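Local structure of glutamine cyclotransferase (Xanthomonas campestris, 3MBR) at residues Thr111-Asp114 with Ser115-Tyr118; Lys128-Pro131 with Asp132-Gln135; Ala210-Glu214 with His215-Phe219. The protein probably catalyses the cyclisation of N-terminal glutamine to pyroglutamate and binds a calcium ion. The protein carries 1 engineered substitution. One frame throughout, in Å; residues are numbered along the deposited sequence.

Contact 1: Thr111-Asp114 with Ser115-Tyr118; sequences TSDD and SHLY
Asp113 and Tyr118 make the main side-chain hydrogen bond of this tight turn. The hydroxyl of Tyr118 donates to Asp113, with OH 2.6 Å from OD2. It comes from above the carboxylate, 58° out of its plane. The carboxylate and the ring stand almost perpendicular (88°). The other oxygen points back into the loop. Asp113 OD1 takes two backbone N-H groups, Ser115 N at 2.8 Å and His116 N, also at 2.8 Å. The first arrives from above the carboxylate plane, the second nearly in line with the C-O bond. The bond to Ser115 N makes an Asx turn. With Tyr118 on OD2 and two N-H groups on OD1, both oxygens are held, and the carboxylate has little freedom to turn. CG of Asp113 sits between its own N and carbonyl carbon (chi1 64°), which brings the carboxylate over the chain that follows. A water adds a further link. It donates to Asp113 OD2 and lies in the ring plane of His116, 2.7 Å from its ND1.

Backbone bonds join the two strands. Thr111 and Tyr118 form a hydrogen-bonded antiparallel pair, with Tyr118 N 2.8 Å from Thr111 O. Asp113 N also donates to His116 O (3.0 Å).

Van der Waals contact is light. Ser112 CB meets Leu117 CD2 at 3.7 Å on one face of the sheet. Thr111 CG2 touches Tyr118 CB on the other, where the Tyr118 ring also stacks with that of Trp157. Thr111 OG1 is hydrogen-bonded to the backbone N of Trp157 in the neighbouring sheet.

The arrangement is a beta hairpin between the first two strands of a beta-propeller blade. Strand 109-112 is an edge strand of the blade, on the side of the calcium ion, and the Thr111 side chain lies about 5 Å from that ion.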
loop_
_atom_site.group_PDB
_atom_site.type_symbol
_atom_site.label_atom_id
_atom_site.label_comp_id
_atom_site.label_asym_id
_atom_site.label_seq_id
_atom_site.Cartn_x
_atom_site.Cartn_y
_atom_site.Cartn_z
ATOM N N THR A 111 -2.499 5.606 2.599
ATOM C CA THR A 111 -1.438 5.678 3.582
ATOM C C THR A 111 -1.712 6.938 4.413
ATOM O O THR A 111 -2.782 7.529 4.255
ATOM C CB THR A 111 -0.028 5.655 2.963
ATOM O OG1 THR A 111 0.931 5.552 4.029
ATOM C CG2 THR A 111 0.299 6.911 2.128
ATOM N N SER A 112 -0.789 7.353 5.272
ATOM C CA SER A 112 -0.995 8.582 6.062
ATOM C C SER A 112 0.311 9.171 6.414
ATOM O O SER A 112 1.343 8.458 6.527
ATOM C CB SER A 112 -1.789 8.233 7.274
ATOM O OG SER A 112 -1.025 7.483 8.211
ATOM N N ASP A 113 0.289 10.475 6.628
ATOM C CA ASP A 113 1.458 11.157 7.275
ATOM C C ASP A 113 1.017 11.445 8.711
ATOM O O ASP A 113 0.243 10.647 9.281
ATOM C CB ASP A 113 1.914 12.401 6.518
ATOM C CG ASP A 113 0.895 13.483 6.470
ATOM O OD1 ASP A 113 -0.184 13.384 7.115
ATOM O OD2 ASP A 113 1.140 14.470 5.740
ATOM N N ASP A 114 1.549 12.491 9.347
ATOM C CA ASP A 114 1.066 12.668 10.749
ATOM C C ASP A 114 -0.233 13.441 10.907
ATOM O O ASP A 114 -0.681 13.662 12.047
ATOM C CB ASP A 114 2.138 13.232 11.691
ATOM C CG ASP A 114 2.763 14.444 11.165
ATOM O OD1 ASP A 114 3.787 14.902 11.786
ATOM O OD2 ASP A 114 2.230 14.977 10.152
ATOM N N SER A 115 -0.859 13.855 9.816
ATOM C CA SER A 115 -2.056 14.670 9.925
ATOM C C SER A 115 -3.167 14.193 9.015
ATOM O O SER A 115 -4.341 14.408 9.330
ATOM C CB SER A 115 -1.739 16.112 9.495
ATOM O OG SER A 115 -0.774 16.651 10.389
ATOM N N HIS A 116 -2.828 13.542 7.888
ATOM C CA HIS A 116 -3.836 13.267 6.851
ATOM C C HIS A 116 -3.666 11.880 6.296
ATOM O O HIS A 116 -2.575 11.297 6.365
ATOM C CB HIS A 116 -3.734 14.185 5.640
ATOM C CG HIS A 116 -4.093 15.581 5.987
ATOM N ND1 HIS A 116 -3.143 16.456 6.451
ATOM C CD2 HIS A 116 -5.296 16.190 6.099
ATOM C CE1 HIS A 116 -3.738 17.618 6.735
ATOM N NE2 HIS A 116 -5.047 17.478 6.548
ATOM N N LEU A 117 -4.750 11.384 5.705
ATOM C CA LEU A 117 -4.629 10.154 4.922
ATOM C C LEU A 117 -4.472 10.539 3.477
ATOM O O LEU A 117 -4.879 11.643 3.073
ATOM C CB LEU A 117 -5.949 9.316 5.024
ATOM C CG LEU A 117 -6.476 9.088 6.419
ATOM C CD1 LEU A 117 -7.700 8.205 6.275
ATOM C CD2 LEU A 117 -5.461 8.508 7.384
ATOM N N TYR A 118 -3.861 9.657 2.698
ATOM C CA TYR A 118 -3.657 9.812 1.236
ATOM C C TYR A 118 -4.245 8.600 0.568
ATOM O O TYR A 118 -3.976 7.492 0.955
ATOM C CB TYR A 118 -2.139 9.962 0.929
ATOM C CG TYR A 118 -1.568 11.183 1.573
ATOM C CD1 TYR A 118 -1.086 11.135 2.882
ATOM C CD2 TYR A 118 -1.509 12.360 0.878
ATOM C CE1 TYR A 118 -0.603 12.316 3.532
ATOM C CE2 TYR A 118 -0.994 13.499 1.455
ATOM C CZ TYR A 118 -0.535 13.484 2.792
ATOM O OH TYR A 118 0.008 14.650 3.378
HETATM O O HOH W 1 -0.430 16.731 6.186
#

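Contact 2: Lys128-Pro131 with Asp132-Gln135; sequences KLDP and DTLQ
Asp130 and Thr133 pin the turn that links strand 125-129 to strand 136-144, the next strand of the same propeller blade. The hydroxyl of Thr133 donates to the carboxylate of Asp130, with OG1 2.6 Å from OD1. OD1 receives it on its anti lone pair, on the side away from OD2. Thr133 N gives a second bond to the same oxygen, 3.0 Å from Asp130 OD1. This one comes from above, 39° out of the carboxylate plane. One oxygen thus holds both the backbone and the side chain of Thr133. CG of Asp130 lies opposite its own backbone N (chi1 175°), which carries the carboxylate across the turn to that residue.

The hydroxyl of Thr133 is also an acceptor. Gln135 N donates to Thr133 OG1 at 3.1 Å, which is an ST turn. The two bonds run in series: Gln135 N to Thr133 OG1, then Thr133 OG1 to Asp130 OD1. The backbone closes the same loop. Asp130 N donates to Gln135 O (2.8 Å, 168° at the hydrogen). Leu134 N makes a weak bond to Asp130 O, at 2.7 Å but poorly angled. Leu134 has a left-handed backbone conformation, and from there the chain turns back toward strand 136-144.

Pro131 starts the bend and packs on Trp73 of strand 67-73, in the neighbouring blade. Asp132 also touches Trp73, and its OD2 forms a salt bridge with Arg76. Leu134 brings its branch point CG to 3.9 Å from Pro131 O, with both methyls beside it, and its side chain also touches Leu117. Leu129 CD2 comes within 4.0 Å of Leu134 O. Leu129 itself is buried against Leu117 and Gln136, while Asp132, Thr133 and Gln135 are exposed.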
loop_
_atom_site.group_PDB
_atom_site.type_symbol
_atom_site.label_atom_id
_atom_site.label_comp_id
_atom_site.label_asym_id
_atom_site.label_seq_id
_atom_site.Cartn_x
_atom_site.Cartn_y
_atom_site.Cartn_z
ATOM N N LYS A 128 -6.366 13.739 -0.475
ATOM C CA LYS A 128 -5.884 13.931 0.908
ATOM C C LYS A 128 -7.136 14.033 1.798
ATOM O O LYS A 128 -8.015 14.880 1.549
ATOM C CB LYS A 128 -5.038 15.180 0.940
ATOM C CG LYS A 128 -4.260 15.481 2.193
ATOM C CD LYS A 128 -3.366 16.772 1.917
ATOM C CE LYS A 128 -2.401 17.126 3.016
ATOM N NZ LYS A 128 -1.976 18.605 2.954
ATOM N N LEU A 129 -7.225 13.168 2.806
ATOM C CA LEU A 129 -8.454 13.046 3.594
ATOM C C LEU A 129 -8.237 13.412 5.033
ATOM O O LEU A 129 -7.165 13.139 5.605
ATOM C CB LEU A 129 -8.968 11.596 3.543
ATOM C CG LEU A 129 -9.116 10.902 2.164
ATOM C CD1 LEU A 129 -9.626 9.458 2.378
ATOM C CD2 LEU A 129 -10.048 11.657 1.252
ATOM N N ASP A 130 -9.267 14.020 5.649
ATOM C CA ASP A 130 -9.226 14.223 7.028
ATOM C C ASP A 130 -9.411 12.857 7.761
ATOM O O ASP A 130 -10.374 12.167 7.452
ATOM C CB ASP A 130 -10.433 15.179 7.378
ATOM C CG ASP A 130 -10.551 15.371 8.867
ATOM O OD1 ASP A 130 -11.614 15.015 9.424
ATOM O OD2 ASP A 130 -9.551 15.874 9.445
ATOM N N PRO A 131 -8.518 12.465 8.689
ATOM C CA PRO A 131 -8.656 11.117 9.256
ATOM C C PRO A 131 -9.917 10.891 10.045
ATOM O O PRO A 131 -10.504 9.802 9.938
ATOM C CB PRO A 131 -7.445 11.022 10.177
ATOM C CG PRO A 131 -6.419 11.954 9.508
ATOM C CD PRO A 131 -7.227 13.078 9.095
ATOM N N ASP A 132 -10.385 11.898 10.778
ATOM C CA ASP A 132 -11.605 11.643 11.596
ATOM C C ASP A 132 -12.890 11.598 10.835
ATOM O O ASP A 132 -13.803 10.859 11.208
ATOM C CB ASP A 132 -11.761 12.679 12.699
ATOM C CG ASP A 132 -10.743 12.499 13.854
ATOM O OD1 ASP A 132 -10.791 13.417 14.743
ATOM O OD2 ASP A 132 -10.007 11.494 13.944
ATOM N N THR A 133 -13.042 12.457 9.841
ATOM C CA THR A 133 -14.304 12.493 9.135
ATOM C C THR A 133 -14.233 11.783 7.807
ATOM O O THR A 133 -15.249 11.567 7.198
ATOM C CB THR A 133 -14.729 13.909 8.776
ATOM O OG1 THR A 133 -13.701 14.517 7.973
ATOM C CG2 THR A 133 -14.937 14.743 10.079
ATOM N N LEU A 134 -13.003 11.462 7.336
ATOM C CA LEU A 134 -12.839 10.940 5.993
ATOM C C LEU A 134 -13.221 11.851 4.888
ATOM O O LEU A 134 -13.210 11.444 3.719
ATOM C CB LEU A 134 -13.429 9.547 5.810
ATOM C CG LEU A 134 -12.583 8.727 6.826
ATOM C CD1 LEU A 134 -13.282 7.930 7.812
ATOM C CD2 LEU A 134 -11.314 8.206 6.394
ATOM N N GLN A 135 -13.456 13.118 5.207
ATOM C CA GLN A 135 -13.772 14.064 4.142
ATOM C C GLN A 135 -12.527 14.451 3.367
ATOM O O GLN A 135 -11.442 14.554 3.957
ATOM C CB GLN A 135 -14.353 15.357 4.774
ATOM C CG GLN A 135 -15.671 15.066 5.424
ATOM C CD GLN A 135 -16.147 16.364 6.157
ATOM O OE1 GLN A 135 -15.732 17.483 5.782
ATOM N NE2 GLN A 135 -16.977 16.218 7.168
#

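Contact 3: Ala210-Glu214 with His215-Phe219; sequences AFDAE and HDRLF
Asp212 points its carboxylate at both His215 and Arg217, and its OD1 accepts from each. The His215 ring stands at 81° to the carboxylate. Its ND1 reaches OD1 on the syn lone pair, 2.9 Å away, with the oxygen close to the ring plane. The guanidinium of Arg217 is also steeply turned, at 77°. It makes a side-on salt bridge from the anti side: NE lies 2.8 Å from Asp212 OD1 and NH2 3.1 Å. One face of the guanidinium is covered by Phe219 CZ. Asp212 OD2 takes His215 N (3.1 Å) from well above the carboxylate plane.

Glu214 runs alongside His215. Its CG sits over the centre of the ring, 3.9 Å from the centroid, a CH-pi contact. On the other face of the hairpin, the Phe211 ring turns its edge to Asp216, with CE1 3.3 Å from OD1. Phe211 has CG anti to its backbone N (chi1 -176°), which sends the ring along the strand toward the turn. Asp216 and Arg217 both face Asp212, a G1 beta bulge.

Strands 206-212 and 217-222 form a beta hairpin of a propeller blade, and Phe211 N is hydrogen-bonded to Glu156 OE1 of the calcium site. Arg217 NH2 also bonds weakly to Tyr28 OH. Three N-H groups on OD1 and His215 N on OD2 probably fix the carboxylate's rotation and tie strand 206-212 to the turn and to strand 217-222.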
loop_
_atom_site.group_PDB
_atom_site.type_symbol
_atom_site.label_atom_id
_atom_site.label_comp_id
_atom_site.label_asym_id
_atom_site.label_seq_id
_atom_site.Cartn_x
_atom_site.Cartn_y
_atom_site.Cartn_z
ATOM N N ALA A 210 5.373 -1.319 3.116
ATOM C CA ALA A 210 5.178 -0.938 4.507
ATOM C C ALA A 210 6.471 -0.321 5.105
ATOM O O ALA A 210 7.527 -0.920 4.948
ATOM C CB ALA A 210 4.741 -2.111 5.370
ATOM N N PHE A 211 6.383 0.759 5.821
ATOM C CA PHE A 211 7.540 1.382 6.379
ATOM C C PHE A 211 7.469 1.357 7.908
ATOM O O PHE A 211 6.422 1.727 8.526
ATOM C CB PHE A 211 7.610 2.837 5.886
ATOM C CG PHE A 211 8.826 3.534 6.351
ATOM C CD1 PHE A 211 10.087 3.053 6.054
ATOM C CD2 PHE A 211 8.717 4.725 7.078
ATOM C CE1 PHE A 211 11.254 3.724 6.462
ATOM C CE2 PHE A 211 9.901 5.446 7.457
ATOM C CZ PHE A 211 11.132 4.924 7.172
ATOM N N ASP A 212 8.529 0.838 8.523
ATOM C CA ASP A 212 8.720 0.871 9.984
ATOM C C ASP A 212 9.524 2.130 10.256
ATOM O O ASP A 212 10.735 2.129 10.032
ATOM C CB ASP A 212 9.501 -0.393 10.358
ATOM C CG ASP A 212 10.075 -0.351 11.772
ATOM O OD1 ASP A 212 10.779 -1.335 12.115
ATOM O OD2 ASP A 212 9.847 0.612 12.536
ATOM N N ALA A 213 8.836 3.222 10.692
ATOM C CA ALA A 213 9.589 4.434 10.848
ATOM C C ALA A 213 10.509 4.421 12.038
ATOM O O ALA A 213 11.540 5.139 12.020
ATOM C CB ALA A 213 8.658 5.677 10.896
ATOM N N GLU A 214 10.181 3.606 13.055
ATOM C CA GLU A 214 11.054 3.635 14.253
ATOM C C GLU A 214 12.476 3.127 13.932
ATOM O O GLU A 214 13.488 3.586 14.466
ATOM C CB GLU A 214 10.389 2.785 15.328
ATOM C CG GLU A 214 11.221 2.662 16.596
ATOM C CD GLU A 214 10.569 1.855 17.684
ATOM O OE1 GLU A 214 11.261 1.674 18.753
ATOM O OE2 GLU A 214 9.390 1.429 17.496
ATOM N N HIS A 215 12.539 2.107 13.083
ATOM C CA HIS A 215 13.822 1.496 12.781
ATOM C C HIS A 215 14.280 1.724 11.356
ATOM O O HIS A 215 15.317 1.201 10.993
ATOM C CB HIS A 215 13.801 -0.014 13.062
ATOM C CG HIS A 215 13.318 -0.358 14.426
ATOM N ND1 HIS A 215 12.023 -0.788 14.678
ATOM C CD2 HIS A 215 13.951 -0.330 15.642
ATOM C CE1 HIS A 215 11.889 -1.010 15.978
ATOM N NE2 HIS A 215 13.033 -0.729 16.588
ATOM N N ASP A 216 13.513 2.532 10.584
ATOM C CA ASP A 216 13.792 2.875 9.191
ATOM C C ASP A 216 13.912 1.619 8.357
ATOM O O ASP A 216 14.920 1.443 7.674
ATOM C CB ASP A 216 15.088 3.742 9.124
ATOM C CG ASP A 216 15.380 4.300 7.700
ATOM O OD1 ASP A 216 14.486 4.348 6.809
ATOM O OD2 ASP A 216 16.553 4.695 7.521
ATOM N N ARG A 217 12.886 0.779 8.394
ATOM C CA ARG A 217 12.881 -0.439 7.557
ATOM C C ARG A 217 11.743 -0.342 6.557
ATOM O O ARG A 217 10.572 -0.141 6.976
ATOM C CB ARG A 217 12.701 -1.698 8.430
ATOM C CG ARG A 217 13.784 -1.843 9.524
ATOM C CD ARG A 217 13.696 -3.175 10.219
ATOM N NE ARG A 217 12.466 -3.291 10.977
ATOM C CZ ARG A 217 12.034 -4.427 11.532
ATOM N NH1 ARG A 217 12.799 -5.557 11.457
ATOM N NH2 ARG A 217 10.912 -4.428 12.209
ATOM N N LEU A 218 12.033 -0.648 5.306
ATOM C CA LEU A 218 11.055 -0.611 4.230
ATOM C C LEU A 218 10.788 -2.039 3.786
ATOM O O LEU A 218 11.753 -2.755 3.441
ATOM C CB LEU A 218 11.611 0.242 3.093
ATOM C CG LEU A 218 10.614 0.427 1.939
ATOM C CD1 LEU A 218 9.359 1.093 2.380
ATOM C CD2 LEU A 218 11.317 1.263 0.822
ATOM N N PHE A 219 9.516 -2.492 3.764
ATOM C CA PHE A 219 9.191 -3.852 3.371
ATOM C C PHE A 219 8.288 -3.840 2.125
ATOM O O PHE A 219 7.389 -2.997 2.004
ATOM C CB PHE A 219 8.366 -4.499 4.502
ATOM C CG PHE A 219 9.115 -4.559 5.824
ATOM C CD1 PHE A 219 10.192 -5.431 6.022
ATOM C CD2 PHE A 219 8.722 -3.726 6.857
ATOM C CE1 PHE A 219 10.825 -5.480 7.265
ATOM C CE2 PHE A 219 9.365 -3.772 8.057
ATOM C CZ PHE A 219 10.415 -4.633 8.260
#

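Contacts 1 and 2 belong to one blade. Their strands 117-120 and 125-129 are neighbours in its sheet, joined by a probable hydrogen bond between Leu117 O and Leu129 N. Contact 3 lies in another sheet, where strand 9-16 joins strands from the end of the chain. Contacts 1 and 3 each pair strands that are buried near the calcium ion, yet their turns come to the surface, partly in contact 1. The centre of contact 2 is about 18 Å from the centre of the chain, those of the others about 13 Å. An aspartate organises each turn and accepts backbone N-H. Its side-chain partner differs: a tyrosine hydroxyl, a threonine hydroxyl, then a salt-bridged arginine with a histidine.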